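Local coordinates for DUF192 domain-containing protein (Novosphingobium aromaticivorans, PDB 3M7A) that is of unknown function but belongs to the DUF192 (COG1430) family and is probably made with a signal sequence, as a lipoprotein-type precursor, at residues S18-P24 and F36-L40; E56-E60 and I122-L126; F75-V81 and P104-L110; L91-N97 and P111-L117. One frame throughout, in Å; residues are numbered along the deposited sequence. Where two conformers were deposited one is given.

Contact 1. Residues S18-P24 and F36-L40; sequences SGLQIVP and FRSEL
The guanidinium of R37 lies over the ring of P24, with NH1 3.7 Å from P24 CD, and the two side chains run side by side in the same direction. R37 bends at chi2 and chi3 (-70° and -60°), which folds the chain back toward the neighbouring strand and lets NE brush I22 CG2. The I22 branch lies across the R37 chain, roughly perpendicular to it, CG2 resting 3.8 Å from R37 CB. Beyond this overlap, hydrogen bonds from NH1 to A7 O and A10 O and from NH2 to A11 O tie the N-terminal stretch to this face. E39 shares that face with I22, P24 and R37. Its OE1 receives S18 OG at 2.6 Å on the anti side of the carboxylate, somewhat out of plane, and also pairs with R54 in a salt bridge. The serine hydroxyl is doubly used, since it accepts from L20 N at 3.0 Å and so closes an ST turn just before the strand. Between the strands, V23 and S38 form a hydrogen-bonded pair through both of their amides (V23 N to S38 O 2.9 Å, S38 N to V23 O 2.9 Å). L40 N continues the pairing to Q21 O at 2.8 Å, and a water bridges Q21 N and L40 O where direct pairing stops. On the other face S38 packs toward I64 and L120. The arrangement is that of an antiparallel beta hairpin, strands 21-29 and 32-41, within the mixed sheet of this DUF192 domain.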
# COMPACT_ATOMS: atom_id res chain seq x y z
N SER A 18 -2.42 10.14 12.24
CA SER A 18 -3.21 10.62 11.12
C SER A 18 -4.71 10.66 11.39
O SER A 18 -5.45 11.30 10.63
CB SER A 18 -2.98 9.70 9.93
OG SER A 18 -3.54 8.43 10.21
N GLY A 19 -5.16 9.95 12.41
CA GLY A 19 -6.59 9.76 12.62
C GLY A 19 -7.30 8.90 11.59
O GLY A 19 -8.51 8.76 11.66
N LEU A 20 -6.55 8.32 10.63
CA LEU A 20 -7.14 7.50 9.60
C LEU A 20 -7.55 6.13 10.18
O LEU A 20 -6.95 5.63 11.13
CB LEU A 20 -6.19 7.33 8.42
CG LEU A 20 -5.81 8.58 7.66
CD1 LEU A 20 -4.70 8.27 6.64
CD2 LEU A 20 -7.00 9.20 6.91
N GLN A 21 -8.56 5.52 9.60
CA GLN A 21 -8.92 4.17 9.94
C GLN A 21 -7.76 3.25 9.57
O GLN A 21 -7.13 3.43 8.52
CB GLN A 21 -10.18 3.75 9.17
CG GLN A 21 -10.76 2.46 9.68
CD GLN A 21 -11.96 1.94 8.90
OE1 GLN A 21 -12.56 0.93 9.31
NE2 GLN A 21 -12.31 2.57 7.77
N ILE A 22 -7.49 2.24 10.38
CA ILE A 22 -6.54 1.18 10.06
C ILE A 22 -7.34 -0.09 9.80
O ILE A 22 -8.15 -0.50 10.63
CB ILE A 22 -5.55 0.93 11.23
CG1 ILE A 22 -4.72 2.18 11.53
CG2 ILE A 22 -4.67 -0.29 10.97
CD1 ILE A 22 -4.00 2.13 12.87
N VAL A 23 -7.10 -0.70 8.64
CA VAL A 23 -7.81 -1.89 8.23
C VAL A 23 -6.81 -2.95 7.80
O VAL A 23 -5.74 -2.65 7.27
CB VAL A 23 -8.81 -1.58 7.08
CG1 VAL A 23 -9.87 -0.53 7.53
CG2 VAL A 23 -8.07 -1.13 5.81
N PRO A 24 -7.17 -4.22 7.98
CA PRO A 24 -6.28 -5.29 7.49
C PRO A 24 -6.35 -5.42 5.96
O PRO A 24 -7.44 -5.41 5.38
CB PRO A 24 -6.84 -6.54 8.16
CG PRO A 24 -8.27 -6.21 8.40
CD PRO A 24 -8.30 -4.76 8.74
N PHE A 36 -1.01 -6.68 6.09
CA PHE A 36 -0.57 -5.34 6.48
C PHE A 36 -1.71 -4.62 7.18
O PHE A 36 -2.77 -4.47 6.60
CB PHE A 36 -0.10 -4.55 5.27
CG PHE A 36 0.98 -5.25 4.51
CD1 PHE A 36 2.30 -5.16 4.90
CD2 PHE A 36 0.69 -6.06 3.41
CE1 PHE A 36 3.31 -5.82 4.22
CE2 PHE A 36 1.68 -6.74 2.73
CZ PHE A 36 3.00 -6.61 3.12
N ARG A 37 -1.46 -4.11 8.38
CA ARG A 37 -2.41 -3.21 9.04
C ARG A 37 -2.21 -1.82 8.41
O ARG A 37 -1.17 -1.20 8.62
CB ARG A 37 -2.14 -3.13 10.54
CG ARG A 37 -2.23 -4.41 11.32
CD ARG A 37 -3.59 -4.90 11.43
NE ARG A 37 -4.51 -3.96 12.09
CZ ARG A 37 -5.80 -4.21 12.30
NH1 ARG A 37 -6.35 -5.35 11.87
NH2 ARG A 37 -6.56 -3.27 12.89
N SER A 38 -3.19 -1.39 7.63
CA SER A 38 -3.01 -0.27 6.73
C SER A 38 -3.92 0.91 7.03
O SER A 38 -5.12 0.75 7.11
CB SER A 38 -3.25 -0.76 5.30
OG SER A 38 -2.37 -1.81 4.97
N GLU A 39 -3.34 2.09 7.15
CA GLU A 39 -4.13 3.32 7.18
C GLU A 39 -4.87 3.45 5.85
O GLU A 39 -4.27 3.24 4.79
CB GLU A 39 -3.20 4.51 7.33
CG GLU A 39 -2.67 4.68 8.76
CD GLU A 39 -1.55 5.70 8.78
OE1 GLU A 39 -1.88 6.90 8.90
OE2 GLU A 39 -0.36 5.32 8.57
N LEU A 40 -6.13 3.89 5.91
CA LEU A 40 -6.97 3.99 4.73
C LEU A 40 -7.08 5.45 4.31
O LEU A 40 -7.67 6.28 5.01
CB LEU A 40 -8.35 3.40 5.05
CG LEU A 40 -9.30 3.11 3.89
CD1 LEU A 40 -10.56 2.41 4.42
CD2 LEU A 40 -9.67 4.38 3.14
O HOH W 1 -9.51 6.58 6.99

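Contact 2. Residues E56-E60 and I122-L126; sequences ELGDE and INGGL
A type II beta turn from N123 to L126 leads out of strand 118-123 into helix 126-130, and its first side chain, N123, seizes the loop that precedes strand 61-66. The amide nitrogen ND2 is the gripping atom. One N-H reaches L57 O at 2.9 Å in a nearly straight bond (164°); the acceptor lies in the amide plane of N123, although the donor stands well above the plane of the L57 carbonyl. The other bond of ND2, to D59 OD1 at 2.9 Å, uses the anti lone pair of the carboxylate and is more bent. The carboxylate and amide planes are 67° apart, and the two side chains are set nearly perpendicular. With two acceptors from the loop on one nitrogen, the rotation of the amide is fixed, and its OD1 faces L57, 3.6 Å from CB. L57 and N123 run antiparallel alongside one another, the leucine continuing inward to L84 of strand 84-89. L126 lays its methyl groups against D59: CD2 is 3.5 Å from D59 O, while CD1 lies by OD2 and CG of the aspartate. The leucine CG is anti to its own backbone N (chi1 -172°), an orientation that brings both methyls to the loop. The turn itself is closed by L126 N to N123 O, and D85 receives G125 N just before the helix. A water completes the clasp, donating to G58 O at 2.9 Å and accepting from N123 N at 2.9 Å.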
# COMPACT_ATOMS: atom_id res chain seq x y z
N GLU A 56 8.87 6.57 10.39
CA GLU A 56 8.90 5.14 10.62
C GLU A 56 7.62 4.46 10.17
O GLU A 56 6.58 5.08 10.05
CB GLU A 56 9.19 4.82 12.09
CG GLU A 56 8.04 5.17 13.02
CD GLU A 56 8.30 4.76 14.46
OE1 GLU A 56 8.76 3.62 14.70
OE2 GLU A 56 8.04 5.59 15.36
N LEU A 57 7.74 3.18 9.88
CA LEU A 57 6.67 2.32 9.38
C LEU A 57 7.13 0.89 9.63
O LEU A 57 8.25 0.52 9.26
CB LEU A 57 6.45 2.51 7.89
CG LEU A 57 5.25 1.76 7.27
CD1 LEU A 57 3.92 2.28 7.76
CD2 LEU A 57 5.36 1.80 5.74
N GLY A 58 6.28 0.09 10.24
CA GLY A 58 6.61 -1.31 10.48
C GLY A 58 6.38 -2.17 9.25
O GLY A 58 5.58 -1.84 8.41
N ASP A 59 7.07 -3.31 9.18
CA ASP A 59 6.88 -4.24 8.06
C ASP A 59 5.48 -4.82 8.05
O ASP A 59 5.01 -5.31 7.04
CB ASP A 59 7.89 -5.39 8.12
CG ASP A 59 9.27 -5.03 7.60
OD1 ASP A 59 9.47 -3.91 7.08
OD2 ASP A 59 10.17 -5.90 7.72
N GLU A 60 4.82 -4.77 9.21
CA GLU A 60 3.46 -5.24 9.43
C GLU A 60 2.40 -4.21 9.08
O GLU A 60 1.21 -4.47 9.26
CB GLU A 60 3.33 -5.66 10.93
CG GLU A 60 3.14 -4.53 11.99
CD GLU A 60 4.41 -3.79 12.40
OE1 GLU A 60 5.51 -4.09 11.93
OE2 GLU A 60 4.28 -2.88 13.26
N ILE A 122 4.12 -0.05 1.30
CA ILE A 122 4.81 -0.78 2.35
C ILE A 122 6.29 -0.37 2.32
O ILE A 122 6.74 0.34 1.42
CB ILE A 122 4.65 -2.30 2.19
CG1 ILE A 122 5.32 -2.83 0.92
CG2 ILE A 122 3.16 -2.67 2.25
CD1 ILE A 122 5.22 -4.36 0.78
N ASN A 123 7.05 -0.80 3.30
CA ASN A 123 8.44 -0.42 3.37
C ASN A 123 9.24 -0.78 2.12
O ASN A 123 9.04 -1.84 1.50
CB ASN A 123 9.10 -1.09 4.58
CG ASN A 123 8.87 -0.38 5.87
OD1 ASN A 123 8.98 0.84 5.93
ND2 ASN A 123 8.62 -1.14 6.93
N GLY A 124 10.16 0.08 1.78
CA GLY A 124 10.99 -0.11 0.62
C GLY A 124 11.69 -1.44 0.65
O GLY A 124 12.30 -1.80 1.67
N GLY A 125 11.65 -2.14 -0.47
CA GLY A 125 12.31 -3.43 -0.63
C GLY A 125 11.53 -4.62 -0.11
O GLY A 125 11.92 -5.77 -0.33
N LEU A 126 10.44 -4.37 0.60
CA LEU A 126 9.72 -5.43 1.26
C LEU A 126 8.99 -6.34 0.28
O LEU A 126 8.85 -7.53 0.52
CB LEU A 126 8.79 -4.87 2.38
CG LEU A 126 8.09 -5.88 3.29
CD1 LEU A 126 9.11 -6.78 4.02
CD2 LEU A 126 7.23 -5.14 4.31
O HOH W 2 5.64 -1.98 5.52

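Contact 3. Residues F75-V81 and P104-L110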
# COMPACT_ATOMS: atom_id res chain seq x y z
N PHE A 75 2.28 8.57 -8.57
CA PHE A 75 2.76 8.91 -7.23
C PHE A 75 4.11 9.64 -7.32
O PHE A 75 4.76 9.66 -8.36
CB PHE A 75 2.86 7.64 -6.38
CG PHE A 75 1.55 7.23 -5.78
CD1 PHE A 75 0.53 6.76 -6.56
CD2 PHE A 75 1.32 7.35 -4.44
CE1 PHE A 75 -0.68 6.42 -6.01
CE2 PHE A 75 0.14 7.01 -3.90
CZ PHE A 75 -0.88 6.55 -4.68
N TRP A 76 4.52 10.24 -6.21
CA TRP A 76 5.87 10.75 -6.05
C TRP A 76 6.26 10.73 -4.58
O TRP A 76 5.46 10.36 -3.75
CB TRP A 76 6.03 12.16 -6.64
CG TRP A 76 5.29 13.27 -5.95
CD1 TRP A 76 4.30 13.17 -5.02
CD2 TRP A 76 5.48 14.68 -6.17
NE1 TRP A 76 3.86 14.42 -4.66
CE2 TRP A 76 4.58 15.36 -5.35
CE3 TRP A 76 6.36 15.41 -6.98
CZ2 TRP A 76 4.49 16.76 -5.34
CZ3 TRP A 76 6.28 16.79 -6.95
CH2 TRP A 76 5.36 17.44 -6.13
N MSE A 77 7.50 11.13 -4.29
CA MSE A 77 8.07 11.01 -2.96
C MSE A 77 8.42 12.36 -2.34
O MSE A 77 9.15 12.42 -1.36
CB MSE A 77 9.27 10.06 -3.00
CG MSE A 77 8.91 8.63 -3.38
SE MSE A 77 7.89 7.69 -2.02
CE MSE A 77 9.41 7.23 -0.91
N ARG A 78 7.84 13.45 -2.85
CA ARG A 78 8.00 14.73 -2.19
C ARG A 78 7.60 14.59 -0.70
O ARG A 78 6.57 13.98 -0.38
CB ARG A 78 7.17 15.83 -2.88
CG ARG A 78 7.27 17.19 -2.16
CD ARG A 78 6.72 18.40 -2.89
NE ARG A 78 7.64 18.90 -3.91
CZ ARG A 78 7.43 20.00 -4.63
NH1 ARG A 78 6.33 20.73 -4.45
NH2 ARG A 78 8.32 20.38 -5.54
N ASN A 79 8.44 15.14 0.19
CA ASN A 79 8.23 15.10 1.64
C ASN A 79 8.16 13.72 2.28
O ASN A 79 7.83 13.62 3.44
CB ASN A 79 6.97 15.89 2.06
CG ASN A 79 7.07 17.36 1.75
OD1 ASN A 79 8.15 17.96 1.91
ND2 ASN A 79 5.96 17.97 1.37
N THR A 80 8.52 12.68 1.53
CA THR A 80 8.51 11.32 2.04
C THR A 80 9.93 10.95 2.41
O THR A 80 10.84 10.96 1.58
CB THR A 80 7.84 10.35 1.06
OG1 THR A 80 6.54 10.86 0.74
CG2 THR A 80 7.74 8.94 1.63
N VAL A 81 10.08 10.62 3.69
CA VAL A 81 11.36 10.44 4.36
C VAL A 81 11.88 9.00 4.31
O VAL A 81 13.10 8.76 4.37
CB VAL A 81 11.20 10.85 5.86
CG1 VAL A 81 12.49 10.67 6.65
CG2 VAL A 81 10.64 12.27 5.95
N PRO A 104 13.26 8.39 -1.09
CA PRO A 104 12.90 9.57 -0.32
C PRO A 104 13.15 10.87 -1.05
O PRO A 104 14.20 11.05 -1.66
CB PRO A 104 13.77 9.45 0.93
CG PRO A 104 13.91 7.96 1.10
CD PRO A 104 14.05 7.44 -0.29
N TYR A 105 12.16 11.75 -1.04
CA TYR A 105 12.23 13.11 -1.58
C TYR A 105 12.24 13.17 -3.11
O TYR A 105 12.17 14.28 -3.67
CB TYR A 105 13.41 13.90 -1.00
CG TYR A 105 13.53 13.78 0.48
CD1 TYR A 105 12.59 14.39 1.31
CD2 TYR A 105 14.52 12.99 1.07
CE1 TYR A 105 12.63 14.25 2.67
CE2 TYR A 105 14.59 12.86 2.46
CZ TYR A 105 13.63 13.48 3.25
OH TYR A 105 13.68 13.40 4.62
N ASP A 106 12.24 12.03 -3.80
CA ASP A 106 12.33 12.00 -5.24
C ASP A 106 11.00 12.43 -5.87
O ASP A 106 9.95 11.82 -5.63
CB ASP A 106 12.73 10.58 -5.67
CG ASP A 106 13.00 10.42 -7.15
OD1 ASP A 106 12.96 11.42 -7.91
OD2 ASP A 106 13.24 9.26 -7.54
N GLU A 107 11.06 13.46 -6.71
CA GLU A 107 9.87 13.98 -7.37
C GLU A 107 9.54 13.30 -8.71
O GLU A 107 8.53 13.62 -9.31
CB GLU A 107 9.97 15.50 -7.51
CG GLU A 107 10.04 16.11 -6.12
CD GLU A 107 10.13 17.60 -6.09
OE1 GLU A 107 9.92 18.25 -7.12
OE2 GLU A 107 10.36 18.13 -4.98
N THR A 108 10.35 12.32 -9.11
CA THR A 108 10.10 11.56 -10.32
C THR A 108 8.72 10.89 -10.24
O THR A 108 8.39 10.28 -9.23
CB THR A 108 11.15 10.45 -10.49
OG1 THR A 108 12.47 11.03 -10.44
CG2 THR A 108 10.95 9.69 -11.81
N PRO A 109 7.91 11.00 -11.31
CA PRO A 109 6.60 10.39 -11.26
C PRO A 109 6.71 8.88 -11.29
O PRO A 109 7.55 8.31 -12.01
CB PRO A 109 5.90 10.91 -12.52
CG PRO A 109 7.03 11.33 -13.42
CD PRO A 109 8.11 11.79 -12.53
N LEU A 110 5.81 8.24 -10.55
CA LEU A 110 5.76 6.78 -10.44
C LEU A 110 4.37 6.37 -10.87
O LEU A 110 3.43 6.40 -10.08
CB LEU A 110 6.03 6.36 -9.00
CG LEU A 110 7.34 6.88 -8.42
CD1 LEU A 110 7.36 6.59 -6.93
CD2 LEU A 110 8.56 6.28 -9.18
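The indole of W76 carries R78 CB over the centre of one face, 3.6 Å above the plane, and meets E107 O at its edge. In one of its two conformers, the guanidinium of R78 has W76 CH2 above one face, displaced toward the rim, while E107 OE2 lies at its edge. That oxygen then receives R78 NE at 3.0 Å, in the plane of the guanidinium but from above the carboxylate plane, the two flat groups being 72° apart. R78 NH2 adds weak bonds to both carboxylate oxygens, so the salt bridge of this conformer is tilted rather than coplanar. E107 also lies alongside W76, with CB 3.6 Å from CE3. The third flat group, the Y105 ring, has T80 O over the centre of one face, and its OH touches both methyls of V81, nearest CG2 at 3.5 Å. The Y105 CG is anti to the carbonyl carbon (chi1 -46°), which folds the ring back over the T80 carbonyl. Backbone bonds also join the two loops: F75 and L110 form an antiparallel hydrogen-bonded pair, M77 N reaches D106 O at 2.9 Å, and Y105 N makes weak bonds to M77 O and T80 O across the type II turn M77-T80. D106 OD1 accepts both T108 N and T108 OG1, closing an Asx turn. On the inner side, the selenomethionine M77 approaches L110 CD1 with CG. The loops run on from the small sheet of strands 72-75 and 110-112, while F75, M77 and L110 reach inward to strand 84-89 and F75 also touches strand 118-123.

Contact 4. Residues L91-N97 and P111-L117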
# COMPACT_ATOMS: atom_id res chain seq x y z
N LEU A 91 -8.56 -3.28 -11.35
CA LEU A 91 -9.98 -3.33 -11.09
C LEU A 91 -10.47 -4.71 -10.68
O LEU A 91 -11.57 -4.83 -10.15
CB LEU A 91 -10.77 -2.79 -12.29
CG LEU A 91 -10.94 -1.26 -12.32
CD1 LEU A 91 -9.60 -0.52 -12.48
CD2 LEU A 91 -11.93 -0.84 -13.42
N ASP A 92 -9.67 -5.74 -10.96
CA ASP A 92 -9.89 -7.09 -10.51
C ASP A 92 -9.20 -7.41 -9.18
O ASP A 92 -9.11 -8.58 -8.79
CB ASP A 92 -9.41 -8.08 -11.58
CG ASP A 92 -7.93 -7.91 -11.92
OD1 ASP A 92 -7.28 -6.98 -11.37
OD2 ASP A 92 -7.38 -8.66 -12.76
N ARG A 93 -8.75 -6.38 -8.46
CA ARG A 93 -8.02 -6.53 -7.20
C ARG A 93 -6.70 -7.29 -7.35
O ARG A 93 -6.18 -7.80 -6.37
CB ARG A 93 -8.89 -7.09 -6.08
CG ARG A 93 -10.04 -6.17 -5.71
CD ARG A 93 -10.62 -6.56 -4.38
NE ARG A 93 -11.71 -5.67 -3.99
CZ ARG A 93 -12.13 -5.45 -2.75
NH1 ARG A 93 -11.60 -6.09 -1.69
NH2 ARG A 93 -13.09 -4.55 -2.56
N ARG A 94 -6.10 -7.27 -8.54
CA ARG A 94 -4.78 -7.88 -8.71
C ARG A 94 -3.72 -6.79 -8.90
O ARG A 94 -3.96 -5.73 -9.49
CB ARG A 94 -4.77 -8.87 -9.88
CG ARG A 94 -5.63 -10.07 -9.62
CD ARG A 94 -5.53 -11.12 -10.72
NE ARG A 94 -6.40 -12.25 -10.40
CZ ARG A 94 -6.10 -13.25 -9.55
NH1 ARG A 94 -4.93 -13.28 -8.92
NH2 ARG A 94 -7.01 -14.19 -9.30
N VAL A 95 -2.51 -7.09 -8.42
CA VAL A 95 -1.38 -6.19 -8.59
C VAL A 95 -1.06 -6.08 -10.08
O VAL A 95 -0.87 -7.08 -10.76
CB VAL A 95 -0.15 -6.70 -7.81
CG1 VAL A 95 1.08 -5.81 -8.07
CG2 VAL A 95 -0.44 -6.83 -6.30
N MSE A 96 -1.00 -4.85 -10.58
CA MSE A 96 -0.59 -4.56 -11.94
C MSE A 96 0.92 -4.38 -12.06
O MSE A 96 1.56 -4.90 -12.99
CB MSE A 96 -1.26 -3.29 -12.46
CG MSE A 96 -2.75 -3.38 -12.57
SE MSE A 96 -3.57 -1.75 -13.23
CE MSE A 96 -3.13 -0.57 -11.78
N ASN A 97 1.48 -3.61 -11.15
CA ASN A 97 2.86 -3.22 -11.21
C ASN A 97 3.26 -2.68 -9.84
O ASN A 97 2.41 -2.31 -9.00
CB ASN A 97 3.16 -2.19 -12.31
CG ASN A 97 2.55 -0.82 -12.06
OD1 ASN A 97 1.32 -0.68 -12.00
ND2 ASN A 97 3.40 0.19 -11.98
N PRO A 111 4.21 6.00 -12.15
CA PRO A 111 2.87 5.74 -12.68
C PRO A 111 2.39 4.32 -12.48
O PRO A 111 3.16 3.37 -12.59
CB PRO A 111 3.03 6.01 -14.17
CG PRO A 111 4.46 5.69 -14.43
CD PRO A 111 5.20 6.11 -13.23
N ALA A 112 1.10 4.18 -12.27
CA ALA A 112 0.42 2.90 -12.36
C ALA A 112 0.41 2.44 -13.81
O ALA A 112 0.46 3.26 -14.74
CB ALA A 112 -1.04 3.01 -11.84
N ALA A 113 0.22 1.13 -14.00
CA ALA A 113 0.12 0.57 -15.34
C ALA A 113 -1.16 0.96 -16.04
O ALA A 113 -1.25 0.81 -17.25
CB ALA A 113 0.19 -0.95 -15.25
N GLY A 114 -2.17 1.43 -15.31
CA GLY A 114 -3.48 1.72 -15.87
C GLY A 114 -4.45 2.13 -14.79
O GLY A 114 -4.02 2.40 -13.65
N PRO A 115 -5.76 2.13 -15.09
CA PRO A 115 -6.79 2.42 -14.09
C PRO A 115 -6.50 1.70 -12.78
O PRO A 115 -6.26 0.50 -12.76
CB PRO A 115 -8.08 1.97 -14.77
CG PRO A 115 -7.80 2.20 -16.24
CD PRO A 115 -6.34 1.88 -16.43
N THR A 116 -6.48 2.48 -11.72
CA THR A 116 -5.98 2.04 -10.43
C THR A 116 -7.11 2.06 -9.40
O THR A 116 -7.61 3.14 -9.02
CB THR A 116 -4.87 2.97 -9.95
OG1 THR A 116 -3.89 3.10 -10.98
CG2 THR A 116 -4.20 2.44 -8.69
N LEU A 117 -7.56 0.87 -8.97
CA LEU A 117 -8.58 0.72 -7.94
C LEU A 117 -8.01 1.01 -6.55
O LEU A 117 -8.71 1.56 -5.70
CB LEU A 117 -9.15 -0.70 -8.03
CG LEU A 117 -10.21 -1.02 -6.98
CD1 LEU A 117 -11.46 -0.14 -7.14
CD2 LEU A 117 -10.59 -2.50 -7.07
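From CB outward, the selenomethionine M96 runs along the turn of chain from A112 to T116, which corners at A113 and G114. Its CB rests 3.9 Å from A113 CB; SE then comes near P115 O and G114 N; and CE reaches furthest, 3.4 Å from P115 O, with G114 O, A112 CB and T116 OG1 also around it. The chain is extended at chi2 and bends at chi3 (-65°), which tucks the methyl into the curve of the backbone. That curve is braced from within, for T116 OG1 donates to G114 O at 2.8 Å while also taking the backbone N of A73. Beside M96, N97 makes the polar half of the contact. Its CG sits between the backbone N and the carbonyl carbon (chi1 68°), and the amide bridges P111 and A113: ND2 donates to P111 O at 3.2 Å, in the carbonyl plane and on a lone pair, while OD1 takes A113 N at 2.9 Å from above its own carbonyl plane. At the other end L117 CD2 meets R93 CG at 4.0 Å; the head of R93 goes on to a salt bridge with E139 and a cation-pi contact with W140. An asparagine amide bonded to backbone at a bend, with apolar packing beside it, here joins the start of strand 95-102 to the corner where the chain leaves the two-stranded sheet for strand 118-123.

How the contacts relate
Contacts 1, 2 and 4 are partly buried and all reach the large mixed sheet, whereas contact 3 lies at the surface, by the two-stranded sheet of 72-75 and 110-112. Contact 1 is regular strand pairing, one face mixing R37 and E39 with I22 and P24; contacts 2 and 4 each rely on one asparagine amide, which donates to two loop acceptors in contact 2 but both donates and accepts in contact 4. Contact 3 is richest in exposed aromatic and ionic groups. Contacts 1 and 2 touch, R37 N probably bonding E60 O and the F36 ring packing on I122 and L126. Contacts 3 and 4 adjoin in sequence, and contact 4 lies across the chain's centre from contacts 1 and 2.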